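Local coordinates for protein 8-demethyl-8-aminoriboflavin-5'-phosphate synthase (PDB 5MJI) that replaces the C-8 methyl group of riboflavin 5'-phosphate with an amino group taken from glutamate, a step in the biosynthesis of the antibiotic roseoflavin, at residues A5-T10 / V86-I91; N9-R14 / V41-D46. All blocks are in the same frame, centred on the assembly; numbering follows the deposited sequence.

Contact 1 of 2, residues A5-T10 / V86-I91. With 7O6 ([(2~{S},3~{R},4~{R})-5-[8-methanoyl-7-methyl-2,4-bis(oxidanylidene)-1~{H}-benzo[g]pteridin-10-ium-10-yl]-2,3,4-tris(oxidanyl)pentyl] dihydrogen phosphate), chain B.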
ATOM      1  N   ALA A   5     -19.629 -21.359   0.047  1.00 42.14           N
ATOM      2  CA  ALA A   5     -18.823 -20.227   0.481  1.00 43.07           C
ATOM      3  C   ALA A   5     -18.154 -20.572   1.804  1.00 44.33           C
ATOM      4  O   ALA A   5     -18.795 -21.111   2.711  1.00 45.51           O
ATOM      5  CB  ALA A   5     -19.663 -18.966   0.643  1.00 39.18           C
ATOM      6  N   LEU A   6     -16.869 -20.263   1.906  1.00 40.81           N
ATOM      7  CA  LEU A   6     -16.119 -20.410   3.142  1.00 38.73           C
ATOM      8  C   LEU A   6     -15.697 -19.024   3.611  1.00 38.74           C
ATOM      9  O   LEU A   6     -14.979 -18.316   2.895  1.00 40.11           O
ATOM     10  CB  LEU A   6     -14.905 -21.313   2.931  1.00 35.38           C
ATOM     11  CG  LEU A   6     -13.971 -21.459   4.134  1.00 35.84           C
ATOM     12  CD1 LEU A   6     -14.648 -22.231   5.268  1.00 36.06           C
ATOM     13  CD2 LEU A   6     -12.682 -22.125   3.693  1.00 37.49           C
ATOM     14  N   ILE A   7     -16.142 -18.637   4.805  1.00 38.80           N
ATOM     15  CA  ILE A   7     -15.819 -17.335   5.393  1.00 35.56           C
ATOM     16  C   ILE A   7     -14.853 -17.545   6.549  1.00 39.38           C
ATOM     17  O   ILE A   7     -15.173 -18.247   7.515  1.00 40.77           O
ATOM     18  CB  ILE A   7     -17.074 -16.602   5.879  1.00 37.04           C
ATOM     19  CG1 ILE A   7     -18.110 -16.557   4.759  1.00 37.54           C
ATOM     20  CG2 ILE A   7     -16.698 -15.185   6.386  1.00 38.45           C
ATOM     21  CD1 ILE A   7     -19.445 -15.992   5.207  1.00 44.81           C
ATOM     22  N   LEU A   8     -13.676 -16.922   6.458  1.00 36.39           N
ATOM     23  CA  LEU A   8     -12.622 -17.071   7.454  1.00 35.84           C
ATOM     24  C   LEU A   8     -12.558 -15.798   8.289  1.00 37.99           C
ATOM     25  O   LEU A   8     -12.133 -14.748   7.794  1.00 36.74           O
ATOM     26  CB  LEU A   8     -11.275 -17.336   6.790  1.00 36.27           C
ATOM     27  CG  LEU A   8     -11.175 -18.569   5.892  1.00 38.53           C
ATOM     28  CD1 LEU A   8      -9.740 -18.744   5.422  1.00 34.32           C
ATOM     29  CD2 LEU A   8     -11.664 -19.802   6.647  1.00 40.86           C
ATOM     30  N   ASN A   9     -12.992 -15.888   9.544  1.00 35.63           N
ATOM     31  CA  ASN A   9     -12.819 -14.805  10.505  1.00 34.49           C
ATOM     32  C   ASN A   9     -11.403 -14.902  11.074  1.00 38.99           C
ATOM     33  O   ASN A   9     -11.073 -15.864  11.772  1.00 37.59           O
ATOM     34  CB  ASN A   9     -13.872 -14.901  11.608  1.00 37.86           C
ATOM     35  CG  ASN A   9     -13.799 -13.737  12.585  1.00 41.10           C
ATOM     36  OD1 ASN A   9     -12.794 -13.033  12.639  1.00 35.01           O
ATOM     37  ND2 ASN A   9     -14.876 -13.521  13.355  1.00 37.36           N
ATOM     38  N   THR A  10     -10.559 -13.909  10.779  1.00 35.66           N
ATOM     39  CA  THR A  10      -9.155 -13.946  11.178  1.00 35.22           C
ATOM     40  C   THR A  10      -8.862 -13.030  12.370  1.00 34.09           C
ATOM     41  O   THR A  10      -7.734 -12.554  12.538  1.00 32.87           O
ATOM     42  CB  THR A  10      -8.268 -13.620   9.978  1.00 39.22           C
ATOM     43  OG1 THR A  10      -8.558 -12.299   9.499  1.00 34.15           O
ATOM     44  CG2 THR A  10      -8.515 -14.649   8.834  1.00 31.88           C
ATOM     45  N   VAL A  86     -14.243 -16.041   1.369  1.00 32.27           N
ATOM     46  CA  VAL A  86     -14.346 -14.696   1.930  1.00 37.20           C
ATOM     47  C   VAL A  86     -13.383 -14.609   3.110  1.00 38.07           C
ATOM     48  O   VAL A  86     -13.598 -15.238   4.158  1.00 39.21           O
ATOM     49  CB  VAL A  86     -15.776 -14.340   2.369  1.00 37.93           C
ATOM     50  CG1 VAL A  86     -15.819 -12.883   2.944  1.00 33.71           C
ATOM     51  CG2 VAL A  86     -16.761 -14.487   1.220  1.00 40.59           C
ATOM     52  N   ILE A  87     -12.336 -13.815   2.958  1.00 35.75           N
ATOM     53  CA  ILE A  87     -11.509 -13.451   4.103  1.00 38.58           C
ATOM     54  C   ILE A  87     -12.249 -12.344   4.846  1.00 40.13           C
ATOM     55  O   ILE A  87     -12.561 -11.299   4.268  1.00 38.67           O
ATOM     56  CB  ILE A  87     -10.110 -12.988   3.667  1.00 36.09           C
ATOM     57  CG1 ILE A  87      -9.380 -14.060   2.832  1.00 40.80           C
ATOM     58  CG2 ILE A  87      -9.281 -12.521   4.869  1.00 35.12           C
ATOM     59  CD1 ILE A  87      -9.245 -15.385   3.515  1.00 41.07           C
ATOM     60  N   ALA A  88     -12.554 -12.584   6.113  1.00 34.05           N
ATOM     61  CA  ALA A  88     -13.216 -11.620   6.980  1.00 33.06           C
ATOM     62  C   ALA A  88     -12.189 -11.225   8.042  1.00 37.45           C
ATOM     63  O   ALA A  88     -12.018 -11.926   9.042  1.00 34.83           O
ATOM     64  CB  ALA A  88     -14.481 -12.217   7.598  1.00 32.64           C
ATOM     65  N   THR A  89     -11.497 -10.108   7.822  1.00 34.49           N
ATOM     66  CA  THR A  89     -10.348  -9.785   8.655  1.00 33.42           C
ATOM     67  C   THR A  89     -10.528  -8.444   9.352  1.00 34.42           C
ATOM     68  O   THR A  89     -10.933  -7.460   8.713  1.00 34.08           O
ATOM     69  CB  THR A  89      -9.017  -9.770   7.830  1.00 34.84           C
ATOM     70  OG1 THR A  89      -7.919  -9.488   8.713  1.00 33.71           O
ATOM     71  CG2 THR A  89      -9.046  -8.746   6.668  1.00 32.39           C
ATOM     72  N   PRO A  90     -10.243  -8.358  10.650  1.00 35.19           N
ATOM     73  CA  PRO A  90      -9.989  -7.042  11.245  1.00 35.62           C
ATOM     74  C   PRO A  90      -8.774  -6.408  10.581  1.00 35.54           C
ATOM     75  O   PRO A  90      -7.979  -7.064   9.906  1.00 35.20           O
ATOM     76  CB  PRO A  90      -9.703  -7.345  12.721  1.00 34.95           C
ATOM     77  CG  PRO A  90      -9.979  -8.799  12.931  1.00 30.95           C
ATOM     78  CD  PRO A  90      -9.987  -9.469  11.587  1.00 33.78           C
ATOM     79  N   ILE A  91      -8.612  -5.113  10.801  1.00 34.85           N
ATOM     80  CA  ILE A  91      -7.455  -4.396  10.292  1.00 33.58           C
ATOM     81  C   ILE A  91      -6.460  -4.204  11.424  1.00 36.28           C
ATOM     82  O   ILE A  91      -6.812  -3.768  12.530  1.00 34.05           O
ATOM     83  CB  ILE A  91      -7.856  -3.052   9.672  1.00 41.34           C
ATOM     84  CG1 ILE A  91      -8.717  -3.316   8.424  1.00 37.61           C
ATOM     85  CG2 ILE A  91      -6.582  -2.219   9.365  1.00 35.41           C
ATOM     86  CD1 ILE A  91      -9.489  -2.099   7.921  1.00 39.91           C
TER
HETATM   87  C6  7O6 B 301      -5.938  -2.219  15.456  1.00 34.04           C
HETATM   88  C5  7O6 B 301      -8.387  -1.750  15.517  1.00 32.62           C
HETATM   89  C4  7O6 B 301      -9.350  -2.778  14.860  1.00 41.66           C
HETATM   90  C3  7O6 B 301      -9.631  -4.012  15.704  1.00 45.28           C
HETATM   91  C2  7O6 B 301     -11.076  -4.443  15.505  1.00 47.43           C
HETATM   92  C1  7O6 B 301     -11.116  -5.851  16.066  1.00 37.29           C
HETATM   93  O1  7O6 B 301     -12.975  -8.090  17.280  1.00 38.79           O
HETATM   94  P1  7O6 B 301     -12.189  -8.147  16.051  1.00 37.72           P
HETATM   95  O2  7O6 B 301     -12.914  -9.036  15.145  1.00 36.75           O
HETATM   96  O3  7O6 B 301     -10.908  -8.761  16.374  1.00 35.30           O
HETATM   97  O4  7O6 B 301     -12.024  -6.647  15.384  1.00 41.43           O
HETATM   98  O5  7O6 B 301     -11.448  -4.464  14.157  1.00 43.96           O
HETATM   99  O6  7O6 B 301      -9.382  -3.898  17.087  1.00 51.58           O
HETATM  100  O7  7O6 B 301      -8.975  -3.317  13.610  1.00 37.10           O
HETATM  101  N1  7O6 B 301      -7.080  -1.614  14.880  1.00 36.05           N
HETATM  102  C7  7O6 B 301      -6.035  -2.980  16.614  1.00 39.61           C
HETATM  103  C8  7O6 B 301      -4.887  -3.565  17.128  1.00 41.02           C
HETATM  104  C9  7O6 B 301      -4.998  -4.402  18.407  1.00 46.07           C
HETATM  105  C10 7O6 B 301      -3.641  -3.434  16.535  1.00 38.18           C
HETATM  106  C11 7O6 B 301      -2.406  -4.121  17.147  1.00 35.97           C
HETATM  107  C12 7O6 B 301      -3.544  -2.679  15.378  1.00 38.94           C
HETATM  108  C13 7O6 B 301      -4.687  -2.073  14.832  1.00 37.16           C
HETATM  109  N2  7O6 B 301      -4.523  -1.347  13.695  1.00 35.91           N
HETATM  110  C14 7O6 B 301      -6.908  -0.848  13.722  1.00 33.62           C
HETATM  111  N3  7O6 B 301      -8.005  -0.262  13.213  1.00 36.71           N
HETATM  112  C15 7O6 B 301      -5.623  -0.757  13.165  1.00 37.95           C
HETATM  113  C16 7O6 B 301      -5.470   0.042  11.905  1.00 33.23           C
HETATM  114  O8  7O6 B 301      -4.238   0.173  11.283  1.00 38.84           O
HETATM  115  N4  7O6 B 301      -6.599   0.655  11.347  1.00 36.56           N
HETATM  116  C17 7O6 B 301      -7.871   0.529  11.984  1.00 31.90           C
HETATM  117  O9  7O6 B 301      -8.988   1.151  11.455  1.00 37.09           O
HETATM  118  O10 7O6 B 301      -6.026  -4.948  18.622  1.00 51.49           O

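Contact 2 of 2, residues N9-R14 / V41-D46. With 7O6 ([(2~{S},3~{R},4~{R})-5-[8-methanoyl-7-methyl-2,4-bis(oxidanylidene)-1~{H}-benzo[g]pteridin-10-ium-10-yl]-2,3,4-tris(oxidanyl)pentyl] dihydrogen phosphate), chain B.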
ATOM      1  N   ASN A   9     -12.992 -15.888   9.544  1.00 35.63           N
ATOM      2  CA  ASN A   9     -12.819 -14.805  10.505  1.00 34.49           C
ATOM      3  C   ASN A   9     -11.403 -14.902  11.074  1.00 38.99           C
ATOM      4  O   ASN A   9     -11.073 -15.864  11.772  1.00 37.59           O
ATOM      5  CB  ASN A   9     -13.872 -14.901  11.608  1.00 37.86           C
ATOM      6  CG  ASN A   9     -13.799 -13.737  12.585  1.00 41.10           C
ATOM      7  OD1 ASN A   9     -12.794 -13.033  12.639  1.00 35.01           O
ATOM      8  ND2 ASN A   9     -14.876 -13.521  13.355  1.00 37.36           N
ATOM      9  N   THR A  10     -10.559 -13.909  10.779  1.00 35.66           N
ATOM     10  CA  THR A  10      -9.155 -13.946  11.178  1.00 35.22           C
ATOM     11  C   THR A  10      -8.862 -13.030  12.370  1.00 34.09           C
ATOM     12  O   THR A  10      -7.734 -12.554  12.538  1.00 32.87           O
ATOM     13  CB  THR A  10      -8.268 -13.620   9.978  1.00 39.22           C
ATOM     14  OG1 THR A  10      -8.558 -12.299   9.499  1.00 34.15           O
ATOM     15  CG2 THR A  10      -8.515 -14.649   8.834  1.00 31.88           C
ATOM     16  N   THR A  11      -9.862 -12.813  13.225  1.00 34.00           N
ATOM     17  CA  THR A  11      -9.653 -12.142  14.501  1.00 36.83           C
ATOM     18  C   THR A  11      -8.565 -12.848  15.316  1.00 35.66           C
ATOM     19  O   THR A  11      -8.349 -14.057  15.196  1.00 36.40           O
ATOM     20  CB  THR A  11     -10.964 -12.112  15.296  1.00 35.26           C
ATOM     21  OG1 THR A  11     -10.771 -11.395  16.520  1.00 37.80           O
ATOM     22  CG2 THR A  11     -11.427 -13.538  15.638  1.00 34.12           C
ATOM     23  N   LEU A  12      -7.884 -12.078  16.160  1.00 36.30           N
ATOM     24  CA  LEU A  12      -6.850 -12.617  17.042  1.00 36.09           C
ATOM     25  C   LEU A  12      -7.409 -13.218  18.331  1.00 35.81           C
ATOM     26  O   LEU A  12      -6.631 -13.772  19.120  1.00 41.05           O
ATOM     27  CB  LEU A  12      -5.827 -11.520  17.392  1.00 32.70           C
ATOM     28  CG  LEU A  12      -5.074 -10.928  16.188  1.00 40.47           C
ATOM     29  CD1 LEU A  12      -4.161  -9.783  16.584  1.00 41.75           C
ATOM     30  CD2 LEU A  12      -4.288 -11.995  15.432  1.00 36.90           C
ATOM     31  N   ARG A  13      -8.713 -13.119  18.577  1.00 34.08           N
ATOM     32  CA  ARG A  13      -9.303 -13.543  19.841  1.00 39.34           C
ATOM     33  C   ARG A  13     -10.085 -14.843  19.652  1.00 41.55           C
ATOM     34  O   ARG A  13     -10.904 -14.963  18.736  1.00 34.76           O
ATOM     35  CB  ARG A  13     -10.196 -12.442  20.428  1.00 40.61           C
ATOM     36  CG  ARG A  13     -11.456 -12.114  19.643  1.00 38.54           C
ATOM     37  CD  ARG A  13     -12.019 -10.735  20.025  1.00 43.15           C
ATOM     38  NE  ARG A  13     -11.317  -9.661  19.324  1.00 46.24           N
ATOM     39  CZ  ARG A  13     -10.427  -8.851  19.885  1.00 45.91           C
ATOM     40  NH1 ARG A  13      -9.823  -7.927  19.145  1.00 45.90           N
ATOM     41  NH2 ARG A  13     -10.124  -8.973  21.174  1.00 42.94           N
ATOM     42  N   ARG A  14      -9.819 -15.808  20.522  1.00 39.99           N
ATOM     43  CA  ARG A  14     -10.507 -17.091  20.504  1.00 41.30           C
ATOM     44  C   ARG A  14     -11.993 -16.954  20.814  1.00 40.47           C
ATOM     45  O   ARG A  14     -12.412 -16.108  21.603  1.00 41.91           O
ATOM     46  CB  ARG A  14      -9.875 -18.032  21.530  1.00 41.85           C
ATOM     47  CG  ARG A  14      -8.799 -18.903  20.968  1.00 45.47           C
ATOM     48  CD  ARG A  14      -8.281 -19.917  21.995  1.00 50.43           C
ATOM     49  NE  ARG A  14      -7.089 -20.535  21.434  1.00 48.80           N
ATOM     50  CZ  ARG A  14      -7.095 -21.660  20.735  1.00 46.73           C
ATOM     51  NH1 ARG A  14      -8.224 -22.336  20.571  1.00 45.30           N
ATOM     52  NH2 ARG A  14      -5.962 -22.121  20.235  1.00 49.30           N
ATOM     53  N   VAL A  41     -18.450 -20.850   8.423  1.00 41.44           N
ATOM     54  CA  VAL A  41     -17.599 -19.850   9.056  1.00 40.29           C
ATOM     55  C   VAL A  41     -16.574 -20.564   9.921  1.00 41.08           C
ATOM     56  O   VAL A  41     -16.940 -21.347  10.801  1.00 41.67           O
ATOM     57  CB  VAL A  41     -18.414 -18.855   9.902  1.00 42.90           C
ATOM     58  CG1 VAL A  41     -17.470 -17.818  10.553  1.00 38.25           C
ATOM     59  CG2 VAL A  41     -19.505 -18.167   9.049  1.00 33.78           C
ATOM     60  N   VAL A  42     -15.294 -20.284   9.683  1.00 37.41           N
ATOM     61  CA  VAL A  42     -14.195 -20.775  10.507  1.00 37.69           C
ATOM     62  C   VAL A  42     -13.500 -19.568  11.130  1.00 43.84           C
ATOM     63  O   VAL A  42     -13.116 -18.626  10.420  1.00 37.05           O
ATOM     64  CB  VAL A  42     -13.206 -21.622   9.677  1.00 37.83           C
ATOM     65  CG1 VAL A  42     -11.975 -22.028  10.504  1.00 34.70           C
ATOM     66  CG2 VAL A  42     -13.926 -22.866   9.098  1.00 40.25           C
ATOM     67  N   ARG A  43     -13.353 -19.585  12.453  1.00 39.36           N
ATOM     68  CA  ARG A  43     -12.492 -18.618  13.135  1.00 40.61           C
ATOM     69  C   ARG A  43     -11.116 -19.263  13.264  1.00 40.30           C
ATOM     70  O   ARG A  43     -10.899 -20.137  14.117  1.00 40.75           O
ATOM     71  CB  ARG A  43     -13.065 -18.219  14.489  1.00 41.86           C
ATOM     72  CG  ARG A  43     -12.290 -17.058  15.114  1.00 38.96           C
ATOM     73  CD  ARG A  43     -12.765 -16.709  16.529  1.00 40.07           C
ATOM     74  NE  ARG A  43     -14.119 -16.164  16.534  1.00 42.13           N
ATOM     75  CZ  ARG A  43     -14.596 -15.418  17.525  1.00 39.54           C
ATOM     76  NH1 ARG A  43     -13.824 -15.146  18.562  1.00 35.82           N
ATOM     77  NH2 ARG A  43     -15.839 -14.964  17.486  1.00 38.22           N
ATOM     78  N   VAL A  44     -10.186 -18.842  12.402  1.00 35.60           N
ATOM     79  CA  VAL A  44      -8.971 -19.627  12.189  1.00 35.03           C
ATOM     80  C   VAL A  44      -8.128 -19.671  13.449  1.00 39.56           C
ATOM     81  O   VAL A  44      -7.439 -20.670  13.708  1.00 38.95           O
ATOM     82  CB  VAL A  44      -8.157 -19.103  10.974  1.00 40.13           C
ATOM     83  CG1 VAL A  44      -9.011 -19.126   9.705  1.00 38.73           C
ATOM     84  CG2 VAL A  44      -7.618 -17.708  11.213  1.00 34.43           C
ATOM     85  N   ILE A  45      -8.186 -18.618  14.271  1.00 37.53           N
ATOM     86  CA  ILE A  45      -7.365 -18.585  15.475  1.00 38.80           C
ATOM     87  C   ILE A  45      -7.810 -19.640  16.486  1.00 40.65           C
ATOM     88  O   ILE A  45      -7.042 -19.971  17.395  1.00 39.73           O
ATOM     89  CB  ILE A  45      -7.382 -17.183  16.117  1.00 35.32           C
ATOM     90  CG1 ILE A  45      -6.168 -16.979  17.029  1.00 38.75           C
ATOM     91  CG2 ILE A  45      -8.661 -16.949  16.925  1.00 34.67           C
ATOM     92  CD1 ILE A  45      -4.858 -16.915  16.304  1.00 39.25           C
ATOM     93  N   ASP A  46      -9.036 -20.170  16.367  1.00 41.45           N
ATOM     94  CA  ASP A  46      -9.451 -21.286  17.216  1.00 42.94           C
ATOM     95  C   ASP A  46      -8.726 -22.576  16.884  1.00 44.12           C
ATOM     96  O   ASP A  46      -8.876 -23.550  17.623  1.00 46.68           O
ATOM     97  CB  ASP A  46     -10.950 -21.563  17.092  1.00 38.09           C
ATOM     98  CG  ASP A  46     -11.798 -20.475  17.698  1.00 41.94           C
ATOM     99  OD1 ASP A  46     -11.294 -19.725  18.551  1.00 43.57           O
ATOM    100  OD2 ASP A  46     -12.971 -20.355  17.296  1.00 45.64           O
TER
HETATM  101  C6  7O6 B 301      -5.938  -2.219  15.456  1.00 34.04           C
HETATM  102  C5  7O6 B 301      -8.387  -1.750  15.517  1.00 32.62           C
HETATM  103  C4  7O6 B 301      -9.350  -2.778  14.860  1.00 41.66           C
HETATM  104  C3  7O6 B 301      -9.631  -4.012  15.704  1.00 45.28           C
HETATM  105  C2  7O6 B 301     -11.076  -4.443  15.505  1.00 47.43           C
HETATM  106  C1  7O6 B 301     -11.116  -5.851  16.066  1.00 37.29           C
HETATM  107  O1  7O6 B 301     -12.975  -8.090  17.280  1.00 38.79           O
HETATM  108  P1  7O6 B 301     -12.189  -8.147  16.051  1.00 37.72           P
HETATM  109  O2  7O6 B 301     -12.914  -9.036  15.145  1.00 36.75           O
HETATM  110  O3  7O6 B 301     -10.908  -8.761  16.374  1.00 35.30           O
HETATM  111  O4  7O6 B 301     -12.024  -6.647  15.384  1.00 41.43           O
HETATM  112  O5  7O6 B 301     -11.448  -4.464  14.157  1.00 43.96           O
HETATM  113  O6  7O6 B 301      -9.382  -3.898  17.087  1.00 51.58           O
HETATM  114  O7  7O6 B 301      -8.975  -3.317  13.610  1.00 37.10           O
HETATM  115  N1  7O6 B 301      -7.080  -1.614  14.880  1.00 36.05           N
HETATM  116  C7  7O6 B 301      -6.035  -2.980  16.614  1.00 39.61           C
HETATM  117  C8  7O6 B 301      -4.887  -3.565  17.128  1.00 41.02           C
HETATM  118  C9  7O6 B 301      -4.998  -4.402  18.407  1.00 46.07           C
HETATM  119  C10 7O6 B 301      -3.641  -3.434  16.535  1.00 38.18           C
HETATM  120  C11 7O6 B 301      -2.406  -4.121  17.147  1.00 35.97           C
HETATM  121  C12 7O6 B 301      -3.544  -2.679  15.378  1.00 38.94           C
HETATM  122  C13 7O6 B 301      -4.687  -2.073  14.832  1.00 37.16           C
HETATM  123  N2  7O6 B 301      -4.523  -1.347  13.695  1.00 35.91           N
HETATM  124  C14 7O6 B 301      -6.908  -0.848  13.722  1.00 33.62           C
HETATM  125  N3  7O6 B 301      -8.005  -0.262  13.213  1.00 36.71           N
HETATM  126  C15 7O6 B 301      -5.623  -0.757  13.165  1.00 37.95           C
HETATM  127  C16 7O6 B 301      -5.470   0.042  11.905  1.00 33.23           C
HETATM  128  O8  7O6 B 301      -4.238   0.173  11.283  1.00 38.84           O
HETATM  129  N4  7O6 B 301      -6.599   0.655  11.347  1.00 36.56           N
HETATM  130  C17 7O6 B 301      -7.871   0.529  11.984  1.00 31.90           C
HETATM  131  O9  7O6 B 301      -8.988   1.151  11.455  1.00 37.09           O
HETATM  132  O10 7O6 B 301      -6.026  -4.948  18.622  1.00 51.49           O
HETATM  133  O   HOH W   1      -9.375 -16.011  13.778  1.00 37.77           O
HETATM  134  O   HOH W   2     -11.467 -21.954  21.165  1.00 63.76           O

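Contact 1 of 2, residues A5-T10 / V86-I91
Two neighbouring parallel strands, 4-9 and 84-90, pair here in the buried middle of the five-stranded sheet, their short axes 4.7 Å apart at closest approach and 16° from parallel. Ile7, Leu8 and Asn9 lie opposite Val86, Ile87 and Ala88. Backbone bonds run from Val86 N to Leu6 O (2.8 Å), Leu8 N to Val86 O, Ala88 N to Leu8 O and Thr10 N to Ala88 O (3.0 Å), the last just past the end of strand 4-9. On the face that helix 20-34 covers, Ile7 stands alongside Val86, CG1 against CB, while its CG2 branch, anti to the backbone N (CG1 at chi1 -52°), reaches Ala88 CB at 3.9 Å. The strand order 2-1-3-4-5, with helices packed on the sheet, is that of the flavodoxin-like fold of FMN reductases, which binds FMN at the carboxyl ends of the strands. On the other face the CD1 methyls of Leu8 and Ile87 meet at 3.9 Å, and Leu8 also packs on Leu75 of helix 72-81. Beyond the pairing, Thr89 OG1 bonds to Pro90 O at 2.7 Å, on a lone pair in the carbonyl plane, and takes an N-H from Thr97. Pro90 lays CB and CG against the phosphate end of the bound 8-formyl flavin, CG 3.6 Å from its O3, and the ribityl hydroxyl O7 lies 2.5 Å from Ile91 O, too short to be taken at face value.

Contact 2 of 2, residues N9-R14 / V41-D46
Strand 41-43 runs parallel to the end of strand 4-9 for a single bridge, Asn9 with Arg43, before the segments part into the loop 10-14 and a 3-10 turn at 44-46. Asn9 N bonds to Val42 O (2.9 Å) and Val44 N to Asn9 O (3.2 Å). A water bridges the segments, donating to Asn9 O and Thr11 O and accepting from Ile45 N. Asn9 OD1 takes the N-H of Thr11 at 3.0 Å, an Asx turn, while ND2 bonds to Gln22 OE1. Arg43 bends at chi3 (-67°); Thr11 CG2 touches its CD at 3.6 Å and lies over one face of its guanidinium. Arg43 NH1 reaches Arg13 O at 2.9 Å from above the carbonyl plane and also bonds to Ser17 O. Ile45 sets CG2 against both Thr11 O and Arg13 O. Arg14 lays its guanidinium over Ile45 O, 3.7 Å from the plane, and forms a salt bridge with Glu52 of a neighbouring subunit. Thr11 OG1 donates to phosphate O3 (2.6 Å); NE and NH1 of Arg13 grip the same oxygen at the guanidinium edge, and its NH2 makes a salt bridge with Asp58 of that subunit. This is the phosphate-binding loop of a flavodoxin-like fold, with the arginine that helps position the donor glutamate.

How the contacts relate
Contacts 1 and 2 lie on either side of strand 4-9, their centres about 8 Å apart, and share Asn9 and Thr10. Strand 4-9 thus joins 84-90 to the outermost strand, 38-43, and Ile7 O, in contact 1, probably accepts a hydrogen bond from Val42 N of contact 2 at 3.0 Å. Leu8 CD2 also packs on Val42 CB (3.9 Å). Past the strand ends the two sites converge on one ligand: 9-14 holds its phosphate, while 86-91 lines the phosphate and ribityl chain. Pro90 CG packs on Thr11 CA at 3.7 Å where the two segments meet beside the ligand. Ser19, Gln20, Asn94, Glu135 and Asp136 add further hydrogen bonds to the flavin.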